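Local coordinates for extracellular ligand-binding receptor (Verminephrobacter eiseniae, PDB 4M88), which probably binds amino acids or related small solutes outside the cytoplasmic membrane and delivers them to an ABC transporter, at residues P226-S231 against G249-A255; G27-Y31 against G291-R296; A191-A195 against A217-V223; V133-Q137 against V168-I173. All coordinates share one frame; numbering follows the deposited sequence.

Contact 1: P226-S231 against G249-A255; sequences PLFVLS and GVGIVQA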
loop_
_atom_site.group_PDB
_atom_site.type_symbol
_atom_site.label_atom_id
_atom_site.label_comp_id
_atom_site.label_asym_id
_atom_site.label_seq_id
_atom_site.Cartn_x
_atom_site.Cartn_y
_atom_site.Cartn_z
ATOM N N PRO A 226 -22.041 0.720 -6.899
ATOM C CA PRO A 226 -20.591 0.487 -6.974
ATOM C C PRO A 226 -19.886 1.017 -5.737
ATOM O O PRO A 226 -20.220 2.106 -5.254
ATOM C CB PRO A 226 -20.175 1.314 -8.199
ATOM C CG PRO A 226 -21.381 1.276 -9.072
ATOM C CD PRO A 226 -22.549 1.368 -8.128
ATOM N N LEU A 227 -18.928 0.245 -5.230
ATOM C CA LEU A 227 -18.121 0.656 -4.095
ATOM C C LEU A 227 -16.701 0.779 -4.620
ATOM O O LEU A 227 -16.295 0.023 -5.516
ATOM C CB LEU A 227 -18.182 -0.403 -2.992
ATOM C CG LEU A 227 -19.571 -0.882 -2.572
ATOM C CD1 LEU A 227 -19.433 -1.955 -1.475
ATOM C CD2 LEU A 227 -20.439 0.273 -2.079
ATOM N N PHE A 228 -15.955 1.750 -4.116
ATOM C CA PHE A 228 -14.588 1.953 -4.579
ATOM C C PHE A 228 -13.658 1.924 -3.381
ATOM O O PHE A 228 -13.971 2.481 -2.324
ATOM C CB PHE A 228 -14.434 3.297 -5.292
ATOM C CG PHE A 228 -15.495 3.563 -6.320
ATOM C CD1 PHE A 228 -15.490 2.888 -7.527
ATOM C CD2 PHE A 228 -16.490 4.499 -6.077
ATOM C CE1 PHE A 228 -16.474 3.137 -8.480
ATOM C CE2 PHE A 228 -17.475 4.753 -7.021
ATOM C CZ PHE A 228 -17.463 4.068 -8.220
ATOM N N VAL A 229 -12.522 1.262 -3.537
ATOM C CA VAL A 229 -11.561 1.182 -2.449
ATOM C C VAL A 229 -10.170 1.434 -2.987
ATOM O O VAL A 229 -9.923 1.275 -4.184
ATOM C CB VAL A 229 -11.588 -0.197 -1.750
ATOM C CG1 VAL A 229 -12.977 -0.502 -1.223
ATOM C CG2 VAL A 229 -11.122 -1.288 -2.701
ATOM N N LEU A 230 -9.259 1.832 -2.102
ATOM C CA LEU A 230 -7.882 2.094 -2.492
ATOM C C LEU A 230 -7.049 0.820 -2.402
ATOM O O LEU A 230 -7.583 -0.259 -2.128
ATOM C CB LEU A 230 -7.284 3.188 -1.604
ATOM C CG LEU A 230 -8.081 4.493 -1.551
ATOM C CD1 LEU A 230 -7.363 5.533 -0.686
ATOM C CD2 LEU A 230 -8.297 5.028 -2.948
ATOM N N SER A 231 -5.743 0.955 -2.625
ATOM C CA SER A 231 -4.841 -0.193 -2.737
ATOM C C SER A 231 -4.565 -0.920 -1.419
ATOM O O SER A 231 -3.402 -1.074 -1.042
ATOM C CB SER A 231 -3.504 0.254 -3.324
ATOM O OG SER A 231 -3.633 0.599 -4.684
ATOM N N GLY A 249 -18.658 -5.477 -8.836
ATOM C CA GLY A 249 -18.940 -4.056 -8.871
ATOM C C GLY A 249 -18.057 -3.233 -7.953
ATOM O O GLY A 249 -18.115 -2.001 -7.982
ATOM N N VAL A 250 -17.248 -3.894 -7.125
ATOM C CA VAL A 250 -16.272 -3.168 -6.321
ATOM C C VAL A 250 -15.073 -2.806 -7.188
ATOM O O VAL A 250 -14.470 -3.678 -7.818
ATOM C CB VAL A 250 -15.780 -4.000 -5.127
ATOM C CG1 VAL A 250 -14.613 -3.292 -4.424
ATOM C CG2 VAL A 250 -16.927 -4.268 -4.163
ATOM N N GLY A 251 -14.730 -1.523 -7.227
ATOM C CA GLY A 251 -13.523 -1.093 -7.907
ATOM C C GLY A 251 -12.376 -0.949 -6.928
ATOM O O GLY A 251 -12.542 -0.365 -5.855
ATOM N N ILE A 252 -11.215 -1.492 -7.284
ATOM C CA ILE A 252 -10.033 -1.413 -6.437
ATOM C C ILE A 252 -8.967 -0.631 -7.193
ATOM O O ILE A 252 -8.575 -1.019 -8.293
ATOM C CB ILE A 252 -9.465 -2.809 -6.112
ATOM C CG1 ILE A 252 -10.532 -3.704 -5.489
ATOM C CG2 ILE A 252 -8.251 -2.696 -5.186
ATOM C CD1 ILE A 252 -10.093 -5.160 -5.362
ATOM N N VAL A 253 -8.512 0.478 -6.623
ATOM C CA VAL A 253 -7.442 1.243 -7.263
ATOM C C VAL A 253 -6.140 0.533 -6.957
ATOM O O VAL A 253 -5.808 0.314 -5.785
ATOM C CB VAL A 253 -7.352 2.659 -6.722
ATOM C CG1 VAL A 253 -6.362 3.458 -7.537
ATOM C CG2 VAL A 253 -8.685 3.300 -6.809
ATOM N N GLN A 254 -5.404 0.163 -7.999
ATOM C CA GLN A 254 -4.161 -0.586 -7.819
ATOM C C GLN A 254 -2.960 0.315 -7.995
ATOM O O GLN A 254 -2.936 1.149 -8.898
ATOM C CB GLN A 254 -4.073 -1.730 -8.825
ATOM C CG GLN A 254 -5.233 -2.708 -8.769
ATOM C CD GLN A 254 -5.194 -3.632 -7.561
ATOM O OE1 GLN A 254 -4.688 -3.276 -6.488
ATOM N NE2 GLN A 254 -5.739 -4.830 -7.731
ATOM N N ALA A 255 -1.955 0.146 -7.136
ATOM C CA ALA A 255 -0.731 0.935 -7.233
ATOM C C ALA A 255 0.346 0.156 -7.974
ATOM O O ALA A 255 1.427 0.684 -8.250
ATOM C CB ALA A 255 -0.228 1.322 -5.838
#
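Val229 and Ile252 lie side by side on neighbouring parallel strands, their side chains pointing the same way from the sheet. Following Ile252 outward, CB is 4.1 Å from Val229 CG2, and CG1 closes on the same methyl at 3.7 Å. The branch methyl CG2 of Ile252 also borders Val229 CG2 and reaches within 4.0 Å of Leu230 O, while CD1 turns away from the Val229 strand. CG1 of Ile252 takes this place by standing anti to its own carbonyl carbon (chi1 -55°).

The evidence for the pairing is a ladder of three backbone bonds, Gly251 N to Leu227 O, Val229 N to Gly251 O and Val253 N to Val229 O, the last 2.9 Å long with 171° at the hydrogen. Both strands run the same way, the short axes 18° apart. Val229 CG2 also sits 3.6 Å from Gly251 O. Gly251 leaves room for the Phe228 ring, since a CB there would fall 3.4 Å from Phe228 CD1. Past the strand end, Ser231 OG is hydrogen-bonded to Glu128.

These are the two strands of a beta-alpha-beta unit joined through helix 235-247. They lie between strands 201-205 and 345-349; helix 208-220 packs on Leu227 and Val229, and helix 125-138 on Leu230 and Val253.

Contact 2: G27-Y31 against G291-R296; sequences GIKAY and GYLSAR
The Tyr31 ring has one face laid on the backbone of Arg296, whose CA sits 3.6 Å from the ring centroid, almost on the ring normal: a CH-pi contact. At its edge, near the ring plane, comes Tyr292 CE1. The two tyrosines form a T-shaped pair, the edge of Tyr31 toward the face of Tyr292, with planes at 85° and centroids 5.7 Å apart. The Tyr292 ring in turn has Gly27 O and Ala30 C at its own edge. This is a close helix-helix crossing within the lobe of the periplasmic binding protein fold that carries the five-stranded parallel sheet; helices 18-37 and 286-303 also both touch strand 74-76.

The short axes cross at -48° and approach to 7.1 Å, which the glycines permit: a CB built on Gly27 would fall 2.8 Å from Tyr292 N. Tyr31 CG stands anti to the backbone N (chi1 173°), which sends the ring across the other helix, where CE1 meets Arg296 CG at 3.5 Å and CD2 meets Ala295 CB at 3.7 Å. With an alanine in place of Tyr31, the Arg296 backbone would probably lose the ring lying on it and the Tyr292 face its edge-on partner.

The guanidinium of Arg296 forms salt bridges with Glu269 and Glu300, while Tyr292 OH bonds Gln34. On the other flank, Ile28 CG2 touches Ala295 CB, and Ile28 CG1 lies 3.4 Å from Gly291 O.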
loop_
_atom_site.group_PDB
_atom_site.type_symbol
_atom_site.label_atom_id
_atom_site.label_comp_id
_atom_site.label_asym_id
_atom_site.label_seq_id
_atom_site.Cartn_x
_atom_site.Cartn_y
_atom_site.Cartn_z
ATOM N N GLY A 27 6.553 -11.337 0.305
ATOM C CA GLY A 27 7.065 -10.742 -0.920
ATOM C C GLY A 27 8.505 -10.299 -0.763
ATOM O O GLY A 27 9.327 -10.452 -1.673
ATOM N N ILE A 28 8.823 -9.743 0.399
ATOM C CA ILE A 28 10.193 -9.312 0.654
ATOM C C ILE A 28 11.125 -10.522 0.649
ATOM O O ILE A 28 12.169 -10.502 -0.007
ATOM C CB ILE A 28 10.297 -8.572 2.004
ATOM C CG1 ILE A 28 9.552 -7.235 1.944
ATOM C CG2 ILE A 28 11.751 -8.334 2.390
ATOM C CD1 ILE A 28 9.339 -6.607 3.341
ATOM N N LYS A 29 10.738 -11.589 1.350
ATOM C CA LYS A 29 11.571 -12.787 1.410
ATOM C C LYS A 29 11.727 -13.430 0.049
ATOM O O LYS A 29 12.802 -13.941 -0.285
ATOM C CB LYS A 29 10.964 -13.805 2.370
ATOM C CG LYS A 29 11.064 -13.411 3.817
ATOM C CD LYS A 29 10.328 -14.432 4.656
ATOM C CE LYS A 29 10.684 -14.295 6.116
ATOM N NZ LYS A 29 9.744 -15.045 6.985
ATOM N N ALA A 30 10.646 -13.423 -0.727
ATOM C CA ALA A 30 10.671 -13.966 -2.079
ATOM C C ALA A 30 11.718 -13.238 -2.918
ATOM O O ALA A 30 12.506 -13.882 -3.611
ATOM C CB ALA A 30 9.295 -13.886 -2.729
ATOM N N TYR A 31 11.755 -11.912 -2.849
ATOM C CA TYR A 31 12.789 -11.191 -3.595
ATOM C C TYR A 31 14.194 -11.514 -3.083
ATOM O O TYR A 31 15.104 -11.806 -3.880
ATOM C CB TYR A 31 12.593 -9.675 -3.594
ATOM C CG TYR A 31 13.797 -9.013 -4.230
ATOM C CD1 TYR A 31 14.004 -9.095 -5.603
ATOM C CD2 TYR A 31 14.763 -8.375 -3.455
ATOM C CE1 TYR A 31 15.129 -8.529 -6.195
ATOM C CE2 TYR A 31 15.895 -7.813 -4.038
ATOM C CZ TYR A 31 16.068 -7.892 -5.405
ATOM O OH TYR A 31 17.179 -7.320 -5.994
ATOM N N GLY A 291 5.617 -5.955 -1.300
ATOM C CA GLY A 291 6.802 -6.295 -0.519
ATOM C C GLY A 291 7.943 -6.671 -1.450
ATOM O O GLY A 291 9.087 -6.275 -1.254
ATOM N N TYR A 292 7.620 -7.427 -2.487
ATOM C CA TYR A 292 8.616 -7.818 -3.475
ATOM C C TYR A 292 9.229 -6.590 -4.162
ATOM O O TYR A 292 10.450 -6.480 -4.281
ATOM C CB TYR A 292 7.977 -8.770 -4.482
ATOM C CG TYR A 292 8.869 -9.143 -5.650
ATOM C CD1 TYR A 292 9.698 -10.248 -5.581
ATOM C CD2 TYR A 292 8.881 -8.375 -6.817
ATOM C CE1 TYR A 292 10.514 -10.600 -6.650
ATOM C CE2 TYR A 292 9.695 -8.712 -7.893
ATOM C CZ TYR A 292 10.515 -9.817 -7.797
ATOM O OH TYR A 292 11.323 -10.156 -8.853
ATOM N N LEU A 293 8.388 -5.661 -4.601
ATOM C CA LEU A 293 8.885 -4.478 -5.317
ATOM C C LEU A 293 9.635 -3.517 -4.397
ATOM O O LEU A 293 10.573 -2.830 -4.828
ATOM C CB LEU A 293 7.741 -3.745 -6.029
ATOM C CG LEU A 293 7.194 -4.482 -7.255
ATOM C CD1 LEU A 293 5.945 -3.817 -7.821
ATOM C CD2 LEU A 293 8.261 -4.601 -8.337
ATOM N N SER A 294 9.227 -3.465 -3.133
ATOM C CA SER A 294 9.890 -2.574 -2.193
ATOM C C SER A 294 11.307 -3.079 -1.963
ATOM O O SER A 294 12.266 -2.303 -1.988
ATOM C CB SER A 294 9.112 -2.469 -0.884
ATOM O OG SER A 294 7.852 -1.864 -1.103
ATOM N N ALA A 295 11.435 -4.382 -1.756
ATOM C CA ALA A 295 12.742 -5.002 -1.570
ATOM C C ALA A 295 13.556 -4.934 -2.858
ATOM O O ALA A 295 14.754 -4.651 -2.829
ATOM C CB ALA A 295 12.591 -6.448 -1.092
ATOM N N ARG A 296 12.919 -5.185 -3.997
ATOM C CA ARG A 296 13.648 -5.158 -5.254
ATOM C C ARG A 296 14.179 -3.762 -5.606
ATOM O O ARG A 296 15.220 -3.626 -6.242
ATOM C CB ARG A 296 12.793 -5.698 -6.397
ATOM C CG ARG A 296 13.565 -5.785 -7.696
ATOM C CD ARG A 296 12.914 -6.736 -8.681
ATOM N NE ARG A 296 13.588 -6.674 -9.969
ATOM C CZ ARG A 296 13.170 -7.315 -11.053
ATOM N NH1 ARG A 296 12.080 -8.075 -10.987
ATOM N NH2 ARG A 296 13.839 -7.185 -12.196
#

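Contact 3: A191-A195 against A217-V223; sequences ARQIA and ALRKADV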
loop_
_atom_site.group_PDB
_atom_site.type_symbol
_atom_site.label_atom_id
_atom_site.label_comp_id
_atom_site.label_asym_id
_atom_site.label_seq_id
_atom_site.Cartn_x
_atom_site.Cartn_y
_atom_site.Cartn_z
ATOM N N ALA A 191 -23.491 2.406 7.806
ATOM C CA ALA A 191 -23.999 1.876 6.547
ATOM C C ALA A 191 -25.462 2.246 6.347
ATOM O O ALA A 191 -25.882 2.548 5.228
ATOM C CB ALA A 191 -23.804 0.359 6.480
ATOM N N ARG A 192 -26.234 2.216 7.430
ATOM C CA ARG A 192 -27.634 2.651 7.387
ATOM C C ARG A 192 -27.743 4.118 6.989
ATOM O O ARG A 192 -28.642 4.490 6.229
ATOM C CB ARG A 192 -28.339 2.416 8.726
ATOM C CG ARG A 192 -29.047 1.073 8.824
ATOM C CD ARG A 192 -30.000 1.011 10.023
ATOM N NE ARG A 192 -30.419 2.334 10.488
ATOM C CZ ARG A 192 -31.420 2.550 11.342
ATOM N NH1 ARG A 192 -32.127 1.532 11.818
ATOM N NH2 ARG A 192 -31.725 3.789 11.715
ATOM N N GLN A 193 -26.841 4.955 7.506
ATOM C CA GLN A 193 -26.819 6.369 7.118
ATOM C C GLN A 193 -26.516 6.514 5.633
ATOM O O GLN A 193 -27.188 7.264 4.927
ATOM C CB GLN A 193 -25.789 7.152 7.941
ATOM C CG GLN A 193 -25.476 8.562 7.398
ATOM C CD GLN A 193 -26.473 9.637 7.842
ATOM O OE1 GLN A 193 -27.464 9.347 8.510
ATOM N NE2 GLN A 193 -26.205 10.887 7.465
ATOM N N ILE A 194 -25.508 5.787 5.159
ATOM C CA ILE A 194 -25.132 5.861 3.745
ATOM C C ILE A 194 -26.269 5.378 2.852
ATOM O O ILE A 194 -26.541 5.961 1.802
ATOM C CB ILE A 194 -23.827 5.098 3.478
ATOM C CG1 ILE A 194 -22.669 5.869 4.115
ATOM C CG2 ILE A 194 -23.591 4.901 1.964
ATOM C CD1 ILE A 194 -21.369 5.137 4.136
ATOM N N ALA A 195 -26.965 4.340 3.291
ATOM C CA ALA A 195 -28.081 3.795 2.525
ATOM C C ALA A 195 -29.195 4.814 2.323
ATOM O O ALA A 195 -29.967 4.720 1.370
ATOM C CB ALA A 195 -28.624 2.549 3.198
ATOM N N ALA A 217 -20.740 -4.398 5.580
ATOM C CA ALA A 217 -21.798 -3.632 6.228
ATOM C C ALA A 217 -22.663 -2.908 5.201
ATOM O O ALA A 217 -23.896 -2.872 5.327
ATOM C CB ALA A 217 -21.206 -2.646 7.217
ATOM N N LEU A 218 -22.019 -2.319 4.197
ATOM C CA LEU A 218 -22.752 -1.651 3.126
ATOM C C LEU A 218 -23.657 -2.631 2.361
ATOM O O LEU A 218 -24.835 -2.343 2.152
ATOM C CB LEU A 218 -21.796 -0.910 2.184
ATOM C CG LEU A 218 -21.129 0.346 2.752
ATOM C CD1 LEU A 218 -19.974 0.794 1.865
ATOM C CD2 LEU A 218 -22.146 1.491 2.928
ATOM N N ARG A 219 -23.124 -3.784 1.962
ATOM C CA ARG A 219 -23.927 -4.781 1.252
ATOM C C ARG A 219 -25.109 -5.246 2.107
ATOM O O ARG A 219 -26.230 -5.386 1.613
ATOM C CB ARG A 219 -23.082 -5.992 0.825
ATOM C CG ARG A 219 -22.048 -5.719 -0.249
ATOM C CD ARG A 219 -22.568 -4.838 -1.360
ATOM N NE ARG A 219 -21.675 -4.864 -2.517
ATOM C CZ ARG A 219 -21.633 -3.924 -3.463
ATOM N NH1 ARG A 219 -22.428 -2.855 -3.400
ATOM N NH2 ARG A 219 -20.793 -4.054 -4.483
ATOM N N LYS A 220 -24.862 -5.459 3.397
ATOM C CA LYS A 220 -25.931 -5.855 4.317
ATOM C C LYS A 220 -26.993 -4.766 4.500
ATOM O O LYS A 220 -28.144 -5.063 4.812
ATOM C CB LYS A 220 -25.357 -6.246 5.675
ATOM C CG LYS A 220 -24.877 -7.675 5.718
ATOM C CD LYS A 220 -24.508 -8.096 7.129
ATOM C CE LYS A 220 -24.530 -9.610 7.267
ATOM N NZ LYS A 220 -23.813 -10.045 8.502
ATOM N N ALA A 221 -26.604 -3.509 4.300
ATOM C CA ALA A 221 -27.556 -2.403 4.372
ATOM C C ALA A 221 -28.227 -2.160 3.020
ATOM O O ALA A 221 -28.891 -1.145 2.832
ATOM C CB ALA A 221 -26.884 -1.135 4.873
ATOM N N ASP A 222 -28.056 -3.111 2.102
ATOM C CA ASP A 222 -28.644 -3.068 0.759
ATOM C C ASP A 222 -28.106 -1.904 -0.068
ATOM O O ASP A 222 -28.820 -1.338 -0.903
ATOM C CB ASP A 222 -30.180 -3.030 0.812
ATOM C CG ASP A 222 -30.784 -4.296 1.425
ATOM O OD1 ASP A 222 -30.187 -5.383 1.271
ATOM O OD2 ASP A 222 -31.865 -4.199 2.050
ATOM N N VAL A 223 -26.853 -1.536 0.172
ATOM C CA VAL A 223 -26.189 -0.593 -0.715
ATOM C C VAL A 223 -25.617 -1.434 -1.848
ATOM O O VAL A 223 -24.577 -2.078 -1.690
ATOM C CB VAL A 223 -25.088 0.198 0.004
ATOM C CG1 VAL A 223 -24.358 1.116 -0.977
ATOM C CG2 VAL A 223 -25.699 1.022 1.112
#
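Ala191 meets Ala217, Leu218 and Ala221 where helix 184-195 packs against the C-terminal end of helix 208-220, two helices that both lean on strand 201-205 in the lobe built on the seven-stranded sheet of this alpha/beta binding-protein fold.

Apolar packing carries the contact. Ala191 CB is directed at the other segment and lies 3.4 Å from Ala217 O and 3.8 Å from Ala221 CB, so small residues on both sides let the backbones come near: the CA atoms of Ala191 and Leu218 are 5.1 Å apart. One turn on, Ala195 CB lies 3.7 Å from Ala221 O and 3.9 Å from Val223 CG2. Beneath the alanines, Ile194 and Leu218 cross obliquely, Ile194 CG2 touching Leu218 CD2 at 3.8 Å; both side chains also reach Val202 of strand 201-205.

Backbone bonds shape the second partner. Helix 208-220 ends in a Schellman motif, with Val223 N bonded to Leu218 O, Asp222 N bonded to Arg219 O, and Asp222 at positive phi (64°). This reversal turns Val223 back toward the first helix. Val223 CG1 stands anti to the backbone N (chi1 177°), leaving CG2 as the branch that meets Ala195.

Among polar side chains, Arg219 braces the end of its own helix. Arg219 NE bonds Gly246 O, and NH1 bonds both Gln225 O and, at 2.9 Å, Val223 O, the latter lying in the guanidinium plane.

Contact 4: V133-Q137 against V168-I173; sequences VSHAQ and VPGGKI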
loop_
_atom_site.group_PDB
_atom_site.type_symbol
_atom_site.label_atom_id
_atom_site.label_comp_id
_atom_site.label_asym_id
_atom_site.label_seq_id
_atom_site.Cartn_x
_atom_site.Cartn_y
_atom_site.Cartn_z
ATOM N N VAL A 133 -12.300 9.662 -8.215
ATOM C CA VAL A 133 -13.316 10.676 -8.453
ATOM C C VAL A 133 -13.498 10.942 -9.952
ATOM O O VAL A 133 -14.622 11.154 -10.420
ATOM C CB VAL A 133 -13.046 11.966 -7.649
ATOM C CG1 VAL A 133 -14.136 12.985 -7.924
ATOM C CG2 VAL A 133 -13.025 11.633 -6.168
ATOM N N SER A 134 -12.405 10.896 -10.708
ATOM C CA SER A 134 -12.485 10.982 -12.169
ATOM C C SER A 134 -13.303 9.813 -12.744
ATOM O O SER A 134 -14.156 9.989 -13.627
ATOM C CB SER A 134 -11.074 10.970 -12.762
ATOM O OG SER A 134 -11.113 10.803 -14.170
ATOM N N HIS A 135 -13.035 8.617 -12.234
ATOM C CA HIS A 135 -13.704 7.407 -12.699
ATOM C C HIS A 135 -15.195 7.491 -12.396
ATOM O O HIS A 135 -16.028 7.147 -13.235
ATOM C CB HIS A 135 -13.069 6.193 -12.020
ATOM C CG HIS A 135 -13.730 4.886 -12.339
ATOM N ND1 HIS A 135 -13.473 4.184 -13.493
ATOM C CD2 HIS A 135 -14.611 4.143 -11.626
ATOM C CE1 HIS A 135 -14.185 3.067 -13.491
ATOM N NE2 HIS A 135 -14.880 3.018 -12.372
ATOM N N ALA A 136 -15.534 7.962 -11.198
ATOM C CA ALA A 136 -16.935 8.088 -10.801
ATOM C C ALA A 136 -17.682 8.994 -11.767
ATOM O O ALA A 136 -18.817 8.708 -12.157
ATOM C CB ALA A 136 -17.047 8.608 -9.367
ATOM N N GLN A 137 -17.048 10.085 -12.178
ATOM C CA GLN A 137 -17.676 10.943 -13.171
ATOM C C GLN A 137 -17.905 10.267 -14.518
ATOM O O GLN A 137 -18.897 10.535 -15.183
ATOM C CB GLN A 137 -16.876 12.218 -13.372
ATOM C CG GLN A 137 -17.215 13.253 -12.352
ATOM C CD GLN A 137 -17.010 14.643 -12.871
ATOM O OE1 GLN A 137 -15.968 14.948 -13.440
ATOM N NE2 GLN A 137 -18.011 15.496 -12.692
ATOM N N VAL A 168 -12.807 18.466 -9.659
ATOM C CA VAL A 168 -12.844 17.561 -10.813
ATOM C C VAL A 168 -13.385 18.259 -12.041
ATOM O O VAL A 168 -14.413 18.938 -11.966
ATOM C CB VAL A 168 -13.603 16.244 -10.572
ATOM C CG1 VAL A 168 -12.689 15.276 -9.899
ATOM C CG2 VAL A 168 -14.882 16.468 -9.780
ATOM N N PRO A 169 -12.691 18.095 -13.178
ATOM C CA PRO A 169 -12.947 18.890 -14.381
ATOM C C PRO A 169 -14.237 18.565 -15.102
ATOM O O PRO A 169 -14.544 19.260 -16.059
ATOM C CB PRO A 169 -11.773 18.530 -15.296
ATOM C CG PRO A 169 -11.363 17.194 -14.866
ATOM C CD PRO A 169 -11.582 17.148 -13.378
ATOM N N GLY A 170 -14.969 17.541 -14.687
ATOM C CA GLY A 170 -16.190 17.201 -15.392
ATOM C C GLY A 170 -17.370 18.003 -14.886
ATOM O O GLY A 170 -18.391 18.108 -15.561
ATOM N N GLY A 171 -17.230 18.572 -13.693
ATOM C CA GLY A 171 -18.287 19.385 -13.123
ATOM C C GLY A 171 -18.570 19.032 -11.679
ATOM O O GLY A 171 -17.798 18.312 -11.046
ATOM N N LYS A 172 -19.696 19.523 -11.170
ATOM C CA LYS A 172 -20.041 19.391 -9.759
ATOM C C LYS A 172 -20.505 17.992 -9.357
ATOM O O LYS A 172 -21.411 17.424 -9.965
ATOM C CB LYS A 172 -21.117 20.412 -9.373
ATOM C CG LYS A 172 -20.606 21.822 -9.214
ATOM C CD LYS A 172 -21.452 22.590 -8.210
ATOM C CE LYS A 172 -22.807 22.972 -8.779
ATOM N NZ LYS A 172 -23.504 23.975 -7.917
ATOM N N ILE A 173 -19.866 17.449 -8.329
ATOM C CA ILE A 173 -20.330 16.229 -7.683
ATOM C C ILE A 173 -20.696 16.581 -6.257
ATOM O O ILE A 173 -19.925 17.256 -5.565
ATOM C CB ILE A 173 -19.231 15.160 -7.621
ATOM C CG1 ILE A 173 -18.838 14.708 -9.023
ATOM C CG2 ILE A 173 -19.700 13.945 -6.816
ATOM C CD1 ILE A 173 -17.704 13.730 -9.004
#
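A type I beta turn from Val168 to Gly171, in the loop joining helix 152-166 to strand 174-180, packs with its flanks on helix 125-138, where Val133 and Gln137 face it. The apolar half is tight. Val133 CG1 comes 3.4 Å from Val168 CG1, closer than usual for two methyls, and 3.8 Å from Ile173 CD1. Val133 and Val168 cross at about a right angle. Val133 CG1 is anti to its backbone nitrogen (chi1 -180°), which makes it the branch that meets both loop residues.

Gln137, one helical turn further on, reaches into the curve of the loop. Its CG lies 3.4 Å from Ile173 CD1, and the chain extends beyond CG to bring the amide among the turn's backbone atoms. OE1 is 3.0 Å from Gly170 N, and NE2 is 3.3 Å from Gly171 O. Gly170 suits this position, for a CB there would stand only 2.0 Å from Gln137 OE1. Gly171, at phi 133°, takes a backbone shape awkward for other residues; its N makes a weak bond to Val168 O within the turn. An alanine at Gln137 has neither CG nor amide, and would probably open a gap beside Gly170 and Gly171 and leave Ile173 CD1 less well packed.

Val133 and Ile173 also share Val165 of helix 152-166, and Ile173 reaches Leu144 of strand 143-149. Helix 152-166 joins parallel neighbours 143-149 and 174-180 as a beta-alpha-beta crossover, the repeating connection of alpha/beta sandwich lobes in type I periplasmic binding proteins.

From the N terminus, helix 18-37 enters contact 2, but its partner, helix 286-303, arrives some 260 residues later, so this contact closes the longest loop and encloses the other three. Within that loop contacts 4, 3 and 1 follow in series, each closing before the next opens: 133-137 with 168-173, 191-195 with 217-223, then 226-231 with 249-255. These three belong to the lobe built on the seven-stranded sheet, while contact 2 joins helices of the other lobe. Contact 1 touches both its companions, Leu227 packing on Arg219 of contact 3 and Phe228 on His135 of contact 4; contacts 3 and 4 stay about 12 Å apart at their nearest atoms.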